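Local coordinates for cytosolic phospholipase A2 delta (Homo sapiens, PDB 5IZ5), which hydrolyses glycerophospholipids at the sn-2 position in a calcium-dependent manner, with a preference for linoleic acid there, at residues T427-W432 / I534-L539; W432-E437 / E521-F526; P601-S606 / C648-A653. The protein carries 3 engineered substitutions. All blocks are in the same frame, centred on the assembly; numbering follows the deposited sequence.

In the fold
Interactions 1 and 2 share Trp432, in the first half of helix 428-441; their centres lie 11 Å apart. In the first the helix meets helix 534-543, in the second the start of helix 524-531, the helix just before it in the chain. Interaction 3, centred 9 Å from interaction 1, joins the loop 601-606 to strand 649-650 and reaches interaction 1 through Gln604 NE2, 3.3 Å from Asp430 OD1. Interactions 1 and 3 both lie near the nucleophile Ser365: the Phe535 side chain of interaction 1 is about 5 Å from that of Ser365, while interaction 3 contains Asp651, probably the proton acceptor. Interaction 2 sits away from the annotated sites.

Interaction 1 (T427-W432 / I534-L539); sequences TFVDLW and IFSLNL
Trp432 lays the six-membered ring of its indole over the first carbons of Phe535. The Phe535 CB stands over one indole face, 3.7 Å from the centroid of the six-membered ring, a CH-pi contact. The two aromatic planes are almost parallel, at 10°, yet offset so that little of one ring lies over the other, with centroids 4.8 Å apart; Trp432 CZ2 comes to 3.4 Å from Phe535 CG. With CG anti to the backbone N (chi1 170°), the indole is carried toward helix 534-543; its NE1 is hydrogen-bonded to Ser532 OG, just ahead of that helix.

Nearer the start of helix 428-441, Phe428 meets Ser536, with Phe428 CB 3.9 Å from Ser536 CB, and its ring carbon CD2 also approaches Leu539 CD2. Val429 CG2 lies 3.8 Å from Ser536 OG. The short helix axes cross at 100° and approach to 9.3 Å. Thr427 and Asp430 form a capping box at this helix start: Thr427 N donates to Asp430 OD2 at 2.8 Å, while Thr427 OG1 caps Val429 N, a weak bond.

The crossing lies in the alpha/beta hydrolase domain, and the Phe535 side chain lies about 4 Å from Gly335 of the substrate-binding site. Cohesion between the two segments is therefore mainly van der Waals and aromatic, with carbons of Phe428 and Val429 the nearest neighbours of Ser536 O and OG across the contact.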
loop_
_atom_site.group_PDB
_atom_site.type_symbol
_atom_site.label_atom_id
_atom_site.label_comp_id
_atom_site.label_asym_id
_atom_site.label_seq_id
_atom_site.Cartn_x
_atom_site.Cartn_y
_atom_site.Cartn_z
ATOM N N THR B 427 6.359 8.624 13.321
ATOM C CA THR B 427 6.167 7.245 13.714
ATOM C C THR B 427 7.506 6.526 13.822
ATOM O O THR B 427 8.563 7.090 13.513
ATOM C CB THR B 427 5.287 6.496 12.701
ATOM O OG1 THR B 427 6.030 6.274 11.501
ATOM C CG2 THR B 427 4.023 7.271 12.369
ATOM N N PHE B 428 7.451 5.273 14.266
ATOM C CA PHE B 428 8.640 4.421 14.346
ATOM C C PHE B 428 9.316 4.298 12.978
ATOM O O PHE B 428 10.538 4.235 12.888
ATOM C CB PHE B 428 8.264 3.018 14.844
ATOM C CG PHE B 428 8.284 2.862 16.339
ATOM C CD1 PHE B 428 7.325 3.503 17.099
ATOM C CD2 PHE B 428 9.215 2.042 16.983
ATOM C CE1 PHE B 428 7.299 3.376 18.476
ATOM C CE2 PHE B 428 9.190 1.905 18.365
ATOM C CZ PHE B 428 8.228 2.573 19.110
ATOM N N VAL B 429 8.504 4.264 11.926
ATOM C CA VAL B 429 8.996 4.166 10.560
ATOM C C VAL B 429 9.883 5.342 10.204
ATOM O O VAL B 429 10.888 5.172 9.525
ATOM C CB VAL B 429 7.832 4.067 9.555
ATOM C CG1 VAL B 429 8.300 4.343 8.134
ATOM C CG2 VAL B 429 7.192 2.693 9.650
ATOM N N ASP B 430 9.528 6.528 10.686
ATOM C CA ASP B 430 10.322 7.711 10.405
ATOM C C ASP B 430 11.686 7.635 11.058
ATOM O O ASP B 430 12.683 7.996 10.427
ATOM C CB ASP B 430 9.586 8.978 10.833
ATOM C CG ASP B 430 8.288 9.159 10.089
ATOM O OD1 ASP B 430 8.331 9.466 8.883
ATOM O OD2 ASP B 430 7.222 8.978 10.695
ATOM N N LEU B 431 11.752 7.147 12.298
ATOM C CA LEU B 431 13.052 7.032 12.961
ATOM C C LEU B 431 13.865 5.924 12.313
ATOM O O LEU B 431 15.067 6.064 12.116
ATOM C CB LEU B 431 12.906 6.751 14.453
ATOM C CG LEU B 431 14.232 6.636 15.211
ATOM C CD1 LEU B 431 15.065 7.906 15.096
ATOM C CD2 LEU B 431 13.977 6.305 16.671
ATOM N N TRP B 432 13.204 4.813 12.009
ATOM C CA TRP B 432 13.864 3.682 11.375
ATOM C C TRP B 432 14.457 4.090 10.026
ATOM O O TRP B 432 15.565 3.673 9.683
ATOM C CB TRP B 432 12.889 2.523 11.238
ATOM C CG TRP B 432 13.365 1.391 10.397
ATOM C CD1 TRP B 432 12.707 0.840 9.346
ATOM C CD2 TRP B 432 14.595 0.663 10.534
ATOM N NE1 TRP B 432 13.444 -0.184 8.814
ATOM C CE2 TRP B 432 14.609 -0.316 9.524
ATOM C CE3 TRP B 432 15.686 0.743 11.414
ATOM C CZ2 TRP B 432 15.666 -1.216 9.370
ATOM C CZ3 TRP B 432 16.742 -0.152 11.257
ATOM C CH2 TRP B 432 16.723 -1.118 10.241
ATOM N N ILE B 534 9.285 -4.372 9.473
ATOM C CA ILE B 534 9.391 -5.426 10.486
ATOM C C ILE B 534 10.369 -4.958 11.575
ATOM O O ILE B 534 10.207 -5.272 12.751
ATOM C CB ILE B 534 9.840 -6.788 9.889
ATOM C CG1 ILE B 534 9.665 -7.916 10.911
ATOM C CG2 ILE B 534 11.290 -6.738 9.416
ATOM C CD1 ILE B 534 8.226 -8.353 11.086
ATOM N N PHE B 535 11.360 -4.165 11.178
ATOM C CA PHE B 535 12.334 -3.640 12.130
ATOM C C PHE B 535 11.759 -2.611 13.105
ATOM O O PHE B 535 12.313 -2.434 14.188
ATOM C CB PHE B 535 13.554 -3.056 11.425
ATOM C CG PHE B 535 14.484 -4.091 10.861
ATOM C CD1 PHE B 535 15.641 -4.487 11.532
ATOM C CD2 PHE B 535 14.198 -4.667 9.647
ATOM C CE1 PHE B 535 16.479 -5.448 10.985
ATOM C CE2 PHE B 535 15.022 -5.628 9.097
ATOM C CZ PHE B 535 16.167 -6.022 9.766
ATOM N N SER B 536 10.676 -1.930 12.726
ATOM C CA SER B 536 9.933 -1.067 13.644
ATOM C C SER B 536 9.361 -1.882 14.787
ATOM O O SER B 536 9.376 -1.447 15.933
ATOM C CB SER B 536 8.790 -0.330 12.936
ATOM O OG SER B 536 9.287 0.474 11.889
ATOM N N LEU B 537 8.849 -3.066 14.477
ATOM C CA LEU B 537 8.335 -3.930 15.520
ATOM C C LEU B 537 9.462 -4.508 16.370
ATOM O O LEU B 537 9.311 -4.632 17.580
ATOM C CB LEU B 537 7.481 -5.041 14.914
ATOM C CG LEU B 537 7.027 -6.213 15.792
ATOM C CD1 LEU B 537 5.803 -6.865 15.174
ATOM C CD2 LEU B 537 8.117 -7.263 15.983
ATOM N N ASN B 538 10.590 -4.855 15.756
ATOM C CA ASN B 538 11.730 -5.336 16.534
ATOM C C ASN B 538 12.296 -4.259 17.457
ATOM O O ASN B 538 12.786 -4.557 18.547
ATOM C CB ASN B 538 12.844 -5.866 15.646
ATOM C CG ASN B 538 12.466 -7.152 14.949
ATOM O OD1 ASN B 538 11.411 -7.732 15.216
ATOM N ND2 ASN B 538 13.319 -7.598 14.043
ATOM N N LEU B 539 12.235 -3.006 17.015
ATOM C CA LEU B 539 12.726 -1.895 17.831
ATOM C C LEU B 539 11.786 -1.712 19.021
ATOM O O LEU B 539 12.227 -1.466 20.136
ATOM C CB LEU B 539 12.810 -0.602 17.011
ATOM C CG LEU B 539 13.600 0.580 17.588
ATOM C CD1 LEU B 539 15.028 0.226 17.975
ATOM C CD2 LEU B 539 13.612 1.744 16.594
#

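Interaction 2 (W432-E437 / E521-F526); sequences WALVLE and EPRICF
Glu437 and Arg523 meet with their flat ends nearly coplanar, the carboxylate and guanidinium planes 15° apart, in a side-on bidentate salt bridge that ties helix 428-441 to the start of helix 524-531. Arg523 NE donates to the syn lone pair of Glu437 OE2 at 2.9 Å, almost straight at 169°, and Arg523 NH2 donates to Glu437 OE1 at 3.0 Å. The glutamate reaches across because its CG is anti to the backbone N (chi1 -173°) and its chain runs on extended, whereas the arginine chain bends at chi3 and crosses it at about a right angle. Phe526 CE2 lies above one guanidinium face, toward its rim, and Leu434 CD2 comes near the edge, 3.4 Å from Arg523 NH2.

Beside the salt bridge, Cys525 CB packs against Glu437 CB at 3.7 Å. Ala433 points its CB at the Phe526 ring, 4.0 Å from the centroid and over one face. The same methyl sits 3.5 Å from Cys525 O. Leu434 CD2 also reaches obliquely to Phe526 CZ, so both residues touch this ring.

Arg523 has a second carboxylate partner in Glu415 through NH1, and Glu437 OE2 also accepts from Met445 N. Were Glu437 an alanine, NE of Arg523 would probably lose its mate, NH2 its bond to OE1, and the guanidinium would be freer to turn. A water bridges the two segments, donating to Glu437 OE2 at 2.8 Å and accepting from Cys525 N at 3.0 Å.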
loop_
_atom_site.group_PDB
_atom_site.type_symbol
_atom_site.label_atom_id
_atom_site.label_comp_id
_atom_site.label_asym_id
_atom_site.label_seq_id
_atom_site.Cartn_x
_atom_site.Cartn_y
_atom_site.Cartn_z
ATOM N N TRP B 432 13.204 4.813 12.009
ATOM C CA TRP B 432 13.864 3.682 11.375
ATOM C C TRP B 432 14.457 4.090 10.026
ATOM O O TRP B 432 15.565 3.673 9.683
ATOM C CB TRP B 432 12.889 2.523 11.238
ATOM C CG TRP B 432 13.365 1.391 10.397
ATOM C CD1 TRP B 432 12.707 0.840 9.346
ATOM C CD2 TRP B 432 14.595 0.663 10.534
ATOM N NE1 TRP B 432 13.444 -0.184 8.814
ATOM C CE2 TRP B 432 14.609 -0.316 9.524
ATOM C CE3 TRP B 432 15.686 0.743 11.414
ATOM C CZ2 TRP B 432 15.666 -1.216 9.370
ATOM C CZ3 TRP B 432 16.742 -0.152 11.257
ATOM C CH2 TRP B 432 16.723 -1.118 10.241
ATOM N N ALA B 433 13.750 4.957 9.303
ATOM C CA ALA B 433 14.254 5.486 8.038
ATOM C C ALA B 433 15.599 6.162 8.205
ATOM O O ALA B 433 16.524 5.898 7.436
ATOM C CB ALA B 433 13.255 6.454 7.431
ATOM N N LEU B 434 15.722 7.005 9.227
ATOM C CA LEU B 434 16.943 7.786 9.426
ATOM C C LEU B 434 18.092 6.917 9.925
ATOM O O LEU B 434 19.237 7.078 9.515
ATOM C CB LEU B 434 16.694 8.945 10.396
ATOM C CG LEU B 434 15.591 9.939 10.010
ATOM C CD1 LEU B 434 15.373 10.945 11.127
ATOM C CD2 LEU B 434 15.924 10.650 8.711
ATOM N N VAL B 435 17.770 5.994 10.820
ATOM C CA VAL B 435 18.747 5.074 11.366
ATOM C C VAL B 435 19.256 4.097 10.305
ATOM O O VAL B 435 20.463 3.892 10.172
ATOM C CB VAL B 435 18.123 4.305 12.544
ATOM C CG1 VAL B 435 18.928 3.060 12.891
ATOM C CG2 VAL B 435 17.979 5.232 13.743
ATOM N N LEU B 436 18.328 3.508 9.562
ATOM C CA LEU B 436 18.676 2.613 8.470
ATOM C C LEU B 436 19.559 3.337 7.456
ATOM O O LEU B 436 20.576 2.800 7.027
ATOM C CB LEU B 436 17.416 2.086 7.786
ATOM C CG LEU B 436 17.619 1.204 6.560
ATOM C CD1 LEU B 436 18.417 -0.046 6.913
ATOM C CD2 LEU B 436 16.276 0.834 5.952
ATOM N N GLU B 437 19.178 4.566 7.108
ATOM C CA GLU B 437 19.967 5.381 6.192
ATOM C C GLU B 437 21.393 5.556 6.697
ATOM O O GLU B 437 22.346 5.427 5.932
ATOM C CB GLU B 437 19.322 6.754 5.987
ATOM C CG GLU B 437 19.997 7.603 4.921
ATOM C CD GLU B 437 19.319 8.943 4.716
ATOM O OE1 GLU B 437 19.091 9.665 5.709
ATOM O OE2 GLU B 437 19.003 9.277 3.557
ATOM N N GLU B 521 8.115 14.397 -2.734
ATOM C CA GLU B 521 8.502 12.987 -2.718
ATOM C C GLU B 521 9.613 12.791 -1.699
ATOM O O GLU B 521 10.572 13.547 -1.683
ATOM C CB GLU B 521 8.988 12.527 -4.095
ATOM C CG GLU B 521 9.304 11.035 -4.170
ATOM C CD GLU B 521 9.816 10.584 -5.529
ATOM O OE1 GLU B 521 10.002 11.437 -6.421
ATOM O OE2 GLU B 521 10.039 9.367 -5.705
ATOM N N PRO B 522 9.481 11.782 -0.829
ATOM C CA PRO B 522 10.531 11.606 0.162
ATOM C C PRO B 522 11.793 10.950 -0.388
ATOM O O PRO B 522 11.785 10.342 -1.449
ATOM C CB PRO B 522 9.887 10.690 1.193
ATOM C CG PRO B 522 8.895 9.903 0.415
ATOM C CD PRO B 522 8.366 10.844 -0.625
ATOM N N ARG B 523 12.862 11.117 0.371
ATOM C CA ARG B 523 14.109 10.393 0.216
ATOM C C ARG B 523 13.820 8.883 0.258
ATOM O O ARG B 523 12.912 8.451 0.967
ATOM C CB ARG B 523 15.016 10.784 1.389
ATOM C CG ARG B 523 16.460 10.984 1.048
ATOM C CD ARG B 523 17.127 11.996 1.964
ATOM N NE ARG B 523 17.254 11.557 3.360
ATOM C CZ ARG B 523 16.704 12.162 4.420
ATOM N NH1 ARG B 523 15.934 13.240 4.289
ATOM N NH2 ARG B 523 16.922 11.680 5.637
ATOM N N ILE B 524 14.592 8.085 -0.481
ATOM C CA ILE B 524 14.290 6.655 -0.615
ATOM C C ILE B 524 14.366 5.864 0.699
ATOM O O ILE B 524 13.662 4.865 0.847
ATOM C CB ILE B 524 15.131 5.947 -1.717
ATOM C CG1 ILE B 524 14.551 4.549 -1.981
ATOM C CG2 ILE B 524 16.599 5.864 -1.331
ATOM C CD1 ILE B 524 14.219 4.267 -3.420
ATOM N N CYS B 525 15.174 6.321 1.652
ATOM C CA CYS B 525 15.237 5.670 2.963
ATOM C C CYS B 525 13.868 5.579 3.643
ATOM O O CYS B 525 13.637 4.659 4.421
ATOM C CB CYS B 525 16.240 6.361 3.894
ATOM S SG CYS B 525 15.877 8.084 4.309
ATOM N N PHE B 526 12.964 6.512 3.340
ATOM C CA PHE B 526 11.615 6.486 3.908
ATOM C C PHE B 526 10.771 5.381 3.307
ATOM O O PHE B 526 9.920 4.825 3.989
ATOM C CB PHE B 526 10.922 7.853 3.790
ATOM C CG PHE B 526 11.542 8.893 4.665
ATOM C CD1 PHE B 526 11.164 9.020 5.997
ATOM C CD2 PHE B 526 12.551 9.711 4.176
ATOM C CE1 PHE B 526 11.771 9.960 6.818
ATOM C CE2 PHE B 526 13.155 10.654 4.986
ATOM C CZ PHE B 526 12.768 10.775 6.307
HETATM O O HOH W 1 17.728 7.844 1.513
#

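Interaction 3 (P601-S606 / C648-A653); sequences PLHQRS and CLVDAA
His603 presses one face of its imidazole onto Val650: the methyl CG2 sits 3.2 Å above the ring plane, over its centre, and 15° off the normal, a close CH-pi contact. The opposite face is lined by Leu602 CB, offset toward the rim, so the ring is held between two aliphatic groups. Its NE2 is buried with no polar partner in the model. With CG anti to its own carbonyl carbon (chi1 -52°), the imidazole also comes alongside Cys648, whose SG is 3.5 Å from His603 CD2 and approaches the ring obliquely.

Strand 649-650 pairs antiparallel with strand 463-471 in the mixed sheet of the alpha/beta hydrolase domain, and the chain then runs straight into Asp651, the likely proton acceptor, whose OD2 is hydrogen-bonded to the nucleophile Ser365. Asp651 OD1 meanwhile accepts from Ala653 N at 2.7 Å, forming an Asx turn.

The backbone N of Leu649 donates to water 2 at 2.9 Å, and that water donates in turn to Gln604 O at 2.6 Å, bridging two backbones whose direct separation, Leu649 N to Gln604 O, is 4.1 Å. Beside this bridge, Leu649 CD1 packs 4.3 Å from Ser606 OG.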
loop_
_atom_site.group_PDB
_atom_site.type_symbol
_atom_site.label_atom_id
_atom_site.label_comp_id
_atom_site.label_asym_id
_atom_site.label_seq_id
_atom_site.Cartn_x
_atom_site.Cartn_y
_atom_site.Cartn_z
ATOM N N PRO B 601 2.734 5.386 16.777
ATOM C CA PRO B 601 2.411 4.203 15.980
ATOM C C PRO B 601 3.633 3.556 15.342
ATOM O O PRO B 601 4.653 4.208 15.136
ATOM C CB PRO B 601 1.448 4.729 14.911
ATOM C CG PRO B 601 1.544 6.211 14.949
ATOM C CD PRO B 601 2.044 6.598 16.299
ATOM N N LEU B 602 3.510 2.269 15.053
ATOM C CA LEU B 602 4.585 1.501 14.465
ATOM C C LEU B 602 4.770 1.843 12.993
ATOM O O LEU B 602 5.898 1.881 12.498
ATOM C CB LEU B 602 4.285 0.004 14.587
ATOM C CG LEU B 602 4.667 -0.662 15.909
ATOM C CD1 LEU B 602 4.174 -2.104 15.915
ATOM C CD2 LEU B 602 6.162 -0.576 16.193
ATOM N N HIS B 603 3.649 2.079 12.317
ATOM C CA HIS B 603 3.586 2.162 10.866
ATOM C C HIS B 603 3.321 3.575 10.368
ATOM O O HIS B 603 2.715 4.386 11.065
ATOM C CB HIS B 603 2.495 1.223 10.373
ATOM C CG HIS B 603 2.630 -0.166 10.906
ATOM N ND1 HIS B 603 3.842 -0.819 10.981
ATOM C CD2 HIS B 603 1.709 -1.024 11.400
ATOM C CE1 HIS B 603 3.661 -2.021 11.498
ATOM N NE2 HIS B 603 2.375 -2.170 11.757
ATOM N N GLN B 604 3.789 3.863 9.155
ATOM C CA GLN B 604 3.545 5.156 8.513
ATOM C C GLN B 604 2.038 5.370 8.329
ATOM O O GLN B 604 1.284 4.420 8.101
ATOM C CB GLN B 604 4.296 5.237 7.169
ATOM C CG GLN B 604 4.386 6.611 6.552
ATOM C CD GLN B 604 5.350 7.490 7.305
ATOM O OE1 GLN B 604 5.003 8.041 8.350
ATOM N NE2 GLN B 604 6.573 7.618 6.793
ATOM N N ARG B 605 1.590 6.610 8.477
ATOM C CA ARG B 605 0.188 6.941 8.222
ATOM C C ARG B 605 0.021 7.705 6.906
ATOM O O ARG B 605 -0.332 8.884 6.869
ATOM C CB ARG B 605 -0.407 7.688 9.417
ATOM C CG ARG B 605 -0.658 6.743 10.577
ATOM C CD ARG B 605 -1.080 7.460 11.841
ATOM N NE ARG B 605 -1.469 6.517 12.890
ATOM C CZ ARG B 605 -2.080 6.861 14.024
ATOM N NH1 ARG B 605 -2.374 8.134 14.274
ATOM N NH2 ARG B 605 -2.395 5.928 14.917
ATOM N N SER B 606 0.240 6.984 5.819
ATOM C CA SER B 606 0.312 7.593 4.502
ATOM C C SER B 606 -1.060 8.029 4.016
ATOM O O SER B 606 -2.021 7.277 4.131
ATOM C CB SER B 606 0.913 6.622 3.501
ATOM O OG SER B 606 2.262 6.355 3.837
ATOM N N CYS B 648 -2.227 2.137 6.039
ATOM C CA CYS B 648 -1.298 1.625 7.032
ATOM C C CYS B 648 -0.449 0.549 6.369
ATOM O O CYS B 648 -0.850 -0.613 6.286
ATOM C CB CYS B 648 -2.026 1.074 8.261
ATOM S SG CYS B 648 -0.888 0.530 9.559
ATOM N N LEU B 649 0.738 0.946 5.920
ATOM C CA LEU B 649 1.573 0.097 5.088
ATOM C C LEU B 649 2.601 -0.665 5.914
ATOM O O LEU B 649 3.323 -0.095 6.739
ATOM C CB LEU B 649 2.268 0.924 4.002
ATOM C CG LEU B 649 1.317 1.535 2.965
ATOM C CD1 LEU B 649 2.080 2.443 2.023
ATOM C CD2 LEU B 649 0.596 0.467 2.165
ATOM N N VAL B 650 2.659 -1.964 5.661
ATOM C CA VAL B 650 3.410 -2.889 6.466
ATOM C C VAL B 650 4.361 -3.717 5.589
ATOM O O VAL B 650 4.106 -3.926 4.412
ATOM C CB VAL B 650 2.389 -3.715 7.289
ATOM C CG1 VAL B 650 2.655 -5.200 7.244
ATOM C CG2 VAL B 650 2.346 -3.193 8.711
ATOM N N ASP B 651 5.487 -4.116 6.170
ATOM C CA ASP B 651 6.439 -5.063 5.567
ATOM C C ASP B 651 5.723 -6.381 5.256
ATOM O O ASP B 651 4.990 -6.873 6.101
ATOM C CB ASP B 651 7.576 -5.251 6.584
ATOM C CG ASP B 651 8.696 -6.139 6.095
ATOM O OD1 ASP B 651 8.450 -7.022 5.252
ATOM O OD2 ASP B 651 9.832 -5.957 6.592
ATOM N N ALA B 652 5.910 -6.938 4.053
ATOM C CA ALA B 652 5.312 -8.247 3.692
ATOM C C ALA B 652 5.689 -9.367 4.667
ATOM O O ALA B 652 4.923 -10.312 4.867
ATOM C CB ALA B 652 5.709 -8.650 2.279
ATOM N N ALA B 653 6.867 -9.249 5.272
ATOM C CA ALA B 653 7.338 -10.213 6.264
ATOM C C ALA B 653 6.418 -10.371 7.492
ATOM O O ALA B 653 6.568 -11.333 8.233
ATOM C CB ALA B 653 8.752 -9.852 6.703
HETATM O O HOH W 2 1.829 3.661 5.624
#